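Local coordinates for protein squalene synthase HpnC (Alicyclobacillus acidocaldarius subsp. acidocaldarius, PDB 4HD1) that probably catalyses the head-to-head condensation of prenyl diphosphates, as squalene and phytoene synthases do, at residues R20-H25 / V47-R52; R41-S46 / Q93-T98; S158-T163 / F224-R229. One frame throughout, in Å; residues are numbered along the deposited sequence.

Contact 1 (R20-H25 / V47-R52); sequences RLTRSH and VYAFCR
Thr22 and Ala49, with CA atoms 5.3 Å apart, mark where helices 12-25 and 41-56 come together; the axes of the two segments cross at 62° and approach to 8.4 Å. The small methyl of Ala49 suits such a crossing, because it fills the interface without pushing the backbones apart. Thr22 lies against the CB of Tyr48 with both branches, and its hydroxyl is turned back to bond Cys18 O one turn earlier in its own helix, so a polar residue can be buried here.

Arg52 has the largest share of the contact. With CG anti to the backbone N (chi1 178°), its chain reaches across to the last turn of helix 12-25. There Arg52 NH1 gives a hydrogen bond to Leu21 O at 3.0 Å, meeting a lone pair in the carbonyl plane, although His25 N already uses the same oxygen. A weak second bond runs from NH1 to Ser24 OG, which sits at the edge of the guanidinium. Leu21 CD2 lies over the centre of one face of that group, 4.3 Å above the plane. Nearer the backbone, Arg52 CG makes a CH-pi contact with the His25 ring, 3.7 Å from its centroid. The long arginine thus offers methylene to the imidazole and its charged end to a helix carbonyl.

Asp55 binds His25 NE2, and Asp56 forms a long, weak ion pair with Arg52, so this end of the contact adjoins the aspartates on the following turn of helix 41-56. Tyr48 packs edge-to-face with Tyr26 and Phe29. Val47 and Tyr48 rest on helix 137-146, and Phe50 and Cys51 on helix 104-118.

Contact 2 (R41-S46 / Q93-T98); sequences RPHFYS and QFTIAT. With SO4 (sulfate ion), chain B.
His43, Ser46 and Thr95 form a buried polar cluster where the first turns of helix 41-56 cross helix 87-99 in this all-helical fold. The segment axes pass 9.5 Å apart at 125°, so the segments cross steeply, somewhat past perpendicular, and the CA atoms of His43 and Thr95 come within 5.6 Å.

Thr95 OG1 is the hub. Thr95 OG1 and His43 ND1 are hydrogen-bonded at 2.7 Å, a nearly straight bond (168°) lying at the edge of the imidazole and in its plane, which should hold the ring against rotation. A second bond joins Thr95 OG1 to Ser46 OG at 2.8 Å, and Ala91 O is a further, weak partner from within helix 87-99. Histidine and hydroxyls suit such a cluster because each can donate or accept, and in both of these pairs either member could be the donor. Ser46 reaches the hub because its OG stands between the backbone N and the carbonyl carbon (chi1 62°). Thr95 CG2 packs 3.7 Å from His43 CB, as the two side chains pass in opposite directions.

Next to ND1, His43 CE1 packs on carbon: Phe94 CE2 lies near the ring plane at the edge, 4.3 Å from His43 CE1, and Thr98 CB is 4.1 Å from the same atom. Thr98 OG1 bonds back to Phe94 O at 2.7 Å and lies over the centre of the Phe94 ring. Phe15 of helix 12-25 covers both Phe94 and Thr95. On another flank of helix 41-56, Tyr45 and Arg41 approach a sulfate, probably from the crystallisation liquor, which Arg19 also binds. The contact is thus a buried interhelical hydrogen-bond cluster within the all-alpha fold of the squalene and phytoene synthase family.

Contact 3 (S158-T163 / F224-R229); sequences SDATCT and FDEGRR
Thr161 and Gly227 bring their CA atoms to 4.9 Å, a very close approach for two helices, where the last turn of helix 207-227 lies against the middle of helix 152-172. Glycine suits the place because it presents bare backbone: Thr161 OG1 comes to 3.2 Å from Gly227 CA, with no side chain in between. On the facing helix, Ala160 adds only a methyl, its CB lying 4.0 Å from Gly227 N. Small residues on both sides therefore allow the backbones to meet almost directly.

No hydrogen bond passes straight between the segments, but a water links them. It is bound to Thr161 OG1 at 2.7 Å and donates to Phe224 O at 3.1 Å. That carbonyl also receives the helical bond from Arg228 N, so the water is added to an oxygen already in use. Threonine fits here because its hydroxyl, anti to the carbonyl carbon (chi1 -57°), faces the glycine and the water, while its methyl meets the Phe224 ring.

Phe224 begins by heading away from helix 152-172, but its ring swings back beside it. Phe224 CE1 lies 4.1 Å from Thr161 O and 4.3 Å from Thr161 CG2, and the bridging water sits at the ring edge, in its plane. Toward the more open side, Glu226 sends an extended chain past Ala160, with Glu226 OE1 4.1 Å from Ala160 CB; its other oxygen forms a salt bridge with Arg156, tying the same two helices together by charge.

Phe224 continues onto Ala164 and Leu165 of helix 152-172, while Leu223 packs on Ala160 and Thr163. Across helix 152-172, Ser158 touches Leu144, Asp159 pairs with Arg141 and Thr163 bonds Asp137, so the helix is held between 207-227 and 137-146.

In the fold
Contacts 1 and 2 share helix 41-56 and alternate along the chain; they meet where Thr22 adjoins Tyr45, their centres about 12 Å apart. Contact 3 joins two other helices, its centre about 24 Å from theirs, and lies on the opposite side of the chain's centre from contact 1. Contacts 2 and 3 are mostly buried, yet solve burial differently: one gathers polar side chains around a threonine hydroxyl, the other uses small residues and a water. Contact 1 is more open, with a long arginine reaching across it. Helix 137-146 touches an element of all three, linking the shared helix to that of contact 3.

Contact 1 (R20-H25 / V47-R52)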
# COMPACT_ATOMS: atom_id res chain seq x y z
N ARG A 20 -3.84 -18.20 5.66
CA ARG A 20 -2.66 -18.89 5.12
C ARG A 20 -1.96 -18.07 4.04
O ARG A 20 -0.75 -17.86 4.10
CB ARG A 20 -3.03 -20.25 4.54
CG ARG A 20 -2.70 -21.44 5.42
CD ARG A 20 -2.47 -22.71 4.60
NE ARG A 20 -3.63 -23.06 3.77
CZ ARG A 20 -3.72 -22.84 2.46
NH1 ARG A 20 -2.72 -22.28 1.79
NH2 ARG A 20 -4.82 -23.19 1.81
N LEU A 21 -2.73 -17.62 3.05
CA LEU A 21 -2.20 -16.84 1.93
C LEU A 21 -1.53 -15.58 2.45
O LEU A 21 -0.46 -15.20 1.98
CB LEU A 21 -3.30 -16.49 0.91
CG LEU A 21 -4.09 -17.62 0.23
CD1 LEU A 21 -5.22 -17.06 -0.64
CD2 LEU A 21 -3.20 -18.59 -0.57
N THR A 22 -2.17 -14.95 3.44
CA THR A 22 -1.65 -13.73 4.03
C THR A 22 -0.35 -13.97 4.80
O THR A 22 0.66 -13.31 4.52
CB THR A 22 -2.71 -13.03 4.91
OG1 THR A 22 -3.79 -12.58 4.08
CG2 THR A 22 -2.11 -11.84 5.67
N ARG A 23 -0.36 -14.91 5.74
CA ARG A 23 0.81 -15.17 6.57
C ARG A 23 2.04 -15.62 5.78
O ARG A 23 3.16 -15.24 6.11
CB ARG A 23 0.49 -16.15 7.71
CG ARG A 23 -0.41 -15.55 8.78
CD ARG A 23 -0.75 -16.54 9.89
NE ARG A 23 0.30 -16.61 10.92
CZ ARG A 23 1.05 -17.68 11.17
NH1 ARG A 23 0.89 -18.81 10.48
NH2 ARG A 23 1.97 -17.63 12.13
N SER A 24 1.83 -16.39 4.71
CA SER A 24 2.94 -16.85 3.88
C SER A 24 3.50 -15.75 2.97
O SER A 24 4.69 -15.75 2.67
CB SER A 24 2.54 -18.07 3.05
OG SER A 24 1.87 -17.68 1.87
N HIS A 25 2.64 -14.83 2.53
CA HIS A 25 3.05 -13.76 1.62
C HIS A 25 3.65 -12.56 2.32
O HIS A 25 4.62 -11.98 1.83
CB HIS A 25 1.89 -13.32 0.73
CG HIS A 25 2.28 -12.33 -0.35
ND1 HIS A 25 2.91 -12.69 -1.48
CD2 HIS A 25 2.08 -10.95 -0.43
CE1 HIS A 25 3.12 -11.60 -2.24
NE2 HIS A 25 2.61 -10.53 -1.60
N VAL A 47 -8.75 -9.01 3.18
CA VAL A 47 -8.31 -7.85 2.42
C VAL A 47 -6.88 -8.04 1.94
O VAL A 47 -6.55 -7.76 0.78
CB VAL A 47 -8.46 -6.54 3.22
CG1 VAL A 47 -7.75 -5.40 2.52
CG2 VAL A 47 -9.94 -6.22 3.39
N TYR A 48 -6.03 -8.55 2.83
CA TYR A 48 -4.64 -8.81 2.46
C TYR A 48 -4.48 -9.95 1.45
O TYR A 48 -3.63 -9.84 0.56
CB TYR A 48 -3.76 -8.98 3.69
CG TYR A 48 -3.29 -7.64 4.21
CD1 TYR A 48 -2.09 -7.07 3.76
CD2 TYR A 48 -4.05 -6.90 5.12
CE1 TYR A 48 -1.66 -5.84 4.22
CE2 TYR A 48 -3.63 -5.66 5.59
CZ TYR A 48 -2.43 -5.14 5.14
OH TYR A 48 -2.01 -3.91 5.59
N ALA A 49 -5.28 -11.01 1.57
CA ALA A 49 -5.30 -12.06 0.54
C ALA A 49 -5.68 -11.45 -0.81
O ALA A 49 -5.07 -11.77 -1.82
CB ALA A 49 -6.23 -13.21 0.90
N PHE A 50 -6.66 -10.56 -0.82
CA PHE A 50 -7.00 -9.84 -2.06
C PHE A 50 -5.79 -9.09 -2.65
O PHE A 50 -5.55 -9.17 -3.85
CB PHE A 50 -8.19 -8.89 -1.85
CG PHE A 50 -8.41 -7.97 -3.02
CD1 PHE A 50 -9.24 -8.34 -4.08
CD2 PHE A 50 -7.78 -6.73 -3.08
CE1 PHE A 50 -9.44 -7.50 -5.16
CE2 PHE A 50 -7.96 -5.88 -4.16
CZ PHE A 50 -8.80 -6.27 -5.20
N CYS A 51 -5.04 -8.37 -1.81
CA CYS A 51 -3.85 -7.64 -2.27
C CYS A 51 -2.75 -8.58 -2.77
O CYS A 51 -2.08 -8.28 -3.75
CB CYS A 51 -3.30 -6.73 -1.17
SG CYS A 51 -4.44 -5.45 -0.61
N ARG A 52 -2.57 -9.71 -2.08
CA ARG A 52 -1.64 -10.74 -2.52
C ARG A 52 -1.98 -11.19 -3.95
O ARG A 52 -1.09 -11.36 -4.78
CB ARG A 52 -1.65 -11.94 -1.57
CG ARG A 52 -0.73 -13.08 -2.00
CD ARG A 52 -1.30 -14.45 -1.65
NE ARG A 52 -0.64 -15.52 -2.40
CZ ARG A 52 0.27 -16.36 -1.90
NH1 ARG A 52 0.63 -16.28 -0.63
NH2 ARG A 52 0.81 -17.28 -2.69

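Contact 2 (R41-S46 / Q93-T98)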
# COMPACT_ATOMS: atom_id res chain seq x y z
N ARG A 41 -9.60 -9.22 12.94
CA ARG A 41 -8.51 -9.88 12.20
C ARG A 41 -8.93 -10.62 10.92
O ARG A 41 -8.24 -10.50 9.91
CB ARG A 41 -7.70 -10.81 13.11
CG ARG A 41 -6.64 -10.12 13.93
CD ARG A 41 -5.80 -11.12 14.71
NE ARG A 41 -5.74 -10.71 16.10
CZ ARG A 41 -6.23 -11.41 17.12
NH1 ARG A 41 -6.78 -12.60 16.92
NH2 ARG A 41 -6.14 -10.93 18.35
N PRO A 42 -10.07 -11.35 10.93
CA PRO A 42 -10.47 -12.06 9.71
C PRO A 42 -10.62 -11.14 8.49
O PRO A 42 -10.32 -11.55 7.36
CB PRO A 42 -11.84 -12.65 10.08
CG PRO A 42 -11.76 -12.85 11.54
CD PRO A 42 -11.00 -11.65 12.04
N HIS A 43 -11.05 -9.91 8.74
CA HIS A 43 -11.20 -8.94 7.66
C HIS A 43 -9.87 -8.44 7.17
O HIS A 43 -9.72 -8.12 5.98
CB HIS A 43 -12.11 -7.81 8.11
CG HIS A 43 -13.43 -8.30 8.66
ND1 HIS A 43 -14.31 -9.01 7.92
CD2 HIS A 43 -13.99 -8.19 9.94
CE1 HIS A 43 -15.38 -9.33 8.68
NE2 HIS A 43 -15.18 -8.83 9.91
N PHE A 44 -8.87 -8.40 8.05
CA PHE A 44 -7.50 -8.11 7.62
C PHE A 44 -6.99 -9.23 6.69
O PHE A 44 -6.42 -8.93 5.64
CB PHE A 44 -6.57 -7.84 8.82
CG PHE A 44 -6.54 -6.39 9.24
CD1 PHE A 44 -7.64 -5.80 9.85
CD2 PHE A 44 -5.41 -5.61 9.01
CE1 PHE A 44 -7.62 -4.45 10.22
CE2 PHE A 44 -5.37 -4.27 9.38
CZ PHE A 44 -6.48 -3.69 9.98
N TYR A 45 -7.25 -10.49 7.06
CA TYR A 45 -6.80 -11.62 6.27
C TYR A 45 -7.42 -11.64 4.88
O TYR A 45 -6.72 -11.89 3.90
CB TYR A 45 -7.04 -12.96 6.98
CG TYR A 45 -6.25 -13.12 8.27
CD1 TYR A 45 -4.87 -12.88 8.31
CD2 TYR A 45 -6.88 -13.52 9.44
CE1 TYR A 45 -4.15 -13.03 9.48
CE2 TYR A 45 -6.17 -13.67 10.63
CZ TYR A 45 -4.80 -13.42 10.64
OH TYR A 45 -4.09 -13.57 11.81
N SER A 46 -8.72 -11.34 4.78
CA SER A 46 -9.38 -11.36 3.47
C SER A 46 -8.96 -10.19 2.58
O SER A 46 -8.82 -10.34 1.36
CB SER A 46 -10.90 -11.43 3.61
OG SER A 46 -11.40 -10.29 4.28
N GLN A 93 -16.21 -11.48 0.25
CA GLN A 93 -17.65 -11.23 0.14
C GLN A 93 -18.35 -11.00 1.48
O GLN A 93 -19.17 -10.09 1.62
CB GLN A 93 -18.29 -12.43 -0.55
CG GLN A 93 -19.68 -12.23 -1.10
CD GLN A 93 -20.07 -13.37 -2.02
OE1 GLN A 93 -20.06 -13.22 -3.24
NE2 GLN A 93 -20.38 -14.53 -1.45
N PHE A 94 -18.02 -11.84 2.46
CA PHE A 94 -18.53 -11.66 3.81
C PHE A 94 -17.99 -10.37 4.42
O PHE A 94 -18.76 -9.57 4.96
CB PHE A 94 -18.17 -12.86 4.69
CG PHE A 94 -18.70 -12.75 6.09
CD1 PHE A 94 -20.08 -12.88 6.34
CD2 PHE A 94 -17.84 -12.52 7.16
CE1 PHE A 94 -20.58 -12.78 7.63
CE2 PHE A 94 -18.34 -12.42 8.45
CZ PHE A 94 -19.71 -12.55 8.69
N THR A 95 -16.67 -10.18 4.32
CA THR A 95 -16.01 -8.96 4.78
C THR A 95 -16.60 -7.69 4.16
O THR A 95 -16.95 -6.76 4.89
CB THR A 95 -14.48 -9.03 4.55
OG1 THR A 95 -13.92 -10.03 5.42
CG2 THR A 95 -13.82 -7.69 4.84
N ILE A 96 -16.73 -7.65 2.83
CA ILE A 96 -17.37 -6.52 2.14
C ILE A 96 -18.67 -6.16 2.85
O ILE A 96 -18.88 -5.00 3.22
CB ILE A 96 -17.73 -6.82 0.65
CG1 ILE A 96 -16.53 -7.30 -0.19
CG2 ILE A 96 -18.44 -5.63 0.02
CD1 ILE A 96 -15.34 -6.38 -0.22
N ALA A 97 -19.54 -7.15 3.02
CA ALA A 97 -20.88 -6.93 3.55
C ALA A 97 -20.88 -6.53 5.03
O ALA A 97 -21.54 -5.58 5.41
CB ALA A 97 -21.76 -8.15 3.31
N THR A 98 -20.12 -7.26 5.84
CA THR A 98 -20.05 -7.05 7.28
C THR A 98 -19.49 -5.67 7.64
O THR A 98 -19.98 -5.02 8.56
CB THR A 98 -19.20 -8.14 7.96
OG1 THR A 98 -19.65 -9.42 7.51
CG2 THR A 98 -19.34 -8.09 9.48
S SO4 B . -5.43 -15.34 14.45
O1 SO4 B . -6.32 -15.37 15.64
O2 SO4 B . -6.02 -16.14 13.33
O3 SO4 B . -5.25 -13.95 13.93
O4 SO4 B . -4.11 -15.88 14.92

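Contact 3 (S158-T163 / F224-R229)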
# COMPACT_ATOMS: atom_id res chain seq x y z
N SER A 158 -5.71 9.65 6.25
CA SER A 158 -5.16 8.32 5.99
C SER A 158 -4.27 8.35 4.75
O SER A 158 -3.13 7.86 4.78
CB SER A 158 -6.29 7.29 5.84
OG SER A 158 -5.81 6.07 5.31
N ASP A 159 -4.77 8.95 3.67
CA ASP A 159 -4.02 9.07 2.42
C ASP A 159 -2.66 9.76 2.62
O ASP A 159 -1.65 9.32 2.05
CB ASP A 159 -4.83 9.78 1.34
CG ASP A 159 -6.11 9.03 0.95
OD1 ASP A 159 -6.28 7.82 1.28
OD2 ASP A 159 -6.96 9.67 0.29
N ALA A 160 -2.62 10.82 3.43
CA ALA A 160 -1.36 11.49 3.72
C ALA A 160 -0.33 10.50 4.28
O ALA A 160 0.83 10.50 3.88
CB ALA A 160 -1.56 12.67 4.68
N THR A 161 -0.78 9.64 5.19
CA THR A 161 0.09 8.65 5.82
C THR A 161 0.49 7.52 4.87
O THR A 161 1.68 7.20 4.75
CB THR A 161 -0.57 8.06 7.08
OG1 THR A 161 -0.90 9.12 7.97
CG2 THR A 161 0.38 7.09 7.78
N CYS A 162 -0.50 6.91 4.22
CA CYS A 162 -0.24 5.85 3.26
C CYS A 162 0.74 6.32 2.16
O CYS A 162 1.71 5.63 1.85
CB CYS A 162 -1.54 5.27 2.70
SG CYS A 162 -2.38 4.16 3.86
N THR A 163 0.51 7.51 1.61
CA THR A 163 1.42 8.11 0.61
C THR A 163 2.82 8.39 1.18
O THR A 163 3.83 8.08 0.53
CB THR A 163 0.83 9.40 0.01
OG1 THR A 163 -0.33 9.06 -0.76
CG2 THR A 163 1.84 10.12 -0.88
N PHE A 224 3.51 12.70 6.83
CA PHE A 224 3.41 12.09 8.15
C PHE A 224 2.81 13.05 9.19
O PHE A 224 1.88 12.68 9.89
CB PHE A 224 4.76 11.54 8.63
CG PHE A 224 5.12 10.21 8.02
CD1 PHE A 224 4.24 9.14 8.11
CD2 PHE A 224 6.33 10.03 7.37
CE1 PHE A 224 4.56 7.91 7.55
CE2 PHE A 224 6.66 8.81 6.80
CZ PHE A 224 5.77 7.75 6.89
N ASP A 225 3.35 14.27 9.25
CA ASP A 225 2.88 15.30 10.18
C ASP A 225 1.39 15.60 10.03
O ASP A 225 0.67 15.73 11.01
CB ASP A 225 3.67 16.60 10.02
CG ASP A 225 5.13 16.46 10.39
OD1 ASP A 225 5.52 15.40 10.92
OD2 ASP A 225 5.89 17.43 10.16
N GLU A 226 0.93 15.71 8.78
CA GLU A 226 -0.49 15.89 8.50
C GLU A 226 -1.31 14.62 8.84
O GLU A 226 -2.40 14.71 9.40
CB GLU A 226 -0.70 16.30 7.04
CG GLU A 226 -2.08 16.88 6.75
CD GLU A 226 -2.39 16.98 5.26
OE1 GLU A 226 -1.48 16.76 4.41
OE2 GLU A 226 -3.55 17.30 4.93
N GLY A 227 -0.76 13.45 8.52
CA GLY A 227 -1.47 12.19 8.76
C GLY A 227 -1.73 11.89 10.22
O GLY A 227 -2.80 11.39 10.59
N ARG A 228 -0.74 12.21 11.05
CA ARG A 228 -0.77 12.10 12.51
C ARG A 228 -2.12 12.43 13.15
O ARG A 228 -2.51 11.82 14.14
CB ARG A 228 0.27 13.06 13.07
CG ARG A 228 1.01 12.57 14.29
CD ARG A 228 1.79 13.74 14.86
NE ARG A 228 2.88 13.33 15.74
CZ ARG A 228 2.73 12.91 16.99
NH1 ARG A 228 3.80 12.57 17.70
NH2 ARG A 228 1.52 12.82 17.54
N ARG A 229 -2.82 13.41 12.58
CA ARG A 229 -4.10 13.87 13.14
C ARG A 229 -5.15 12.75 13.22
O ARG A 229 -5.99 12.76 14.12
CB ARG A 229 -4.62 15.08 12.34
CG ARG A 229 -5.93 15.68 12.86
CD ARG A 229 -5.79 16.33 14.22
NE ARG A 229 -7.10 16.62 14.80
CZ ARG A 229 -7.34 16.74 16.11
NH1 ARG A 229 -6.34 16.60 16.98
NH2 ARG A 229 -8.57 17.00 16.54
O HOH W 1 0.97 9.73 9.80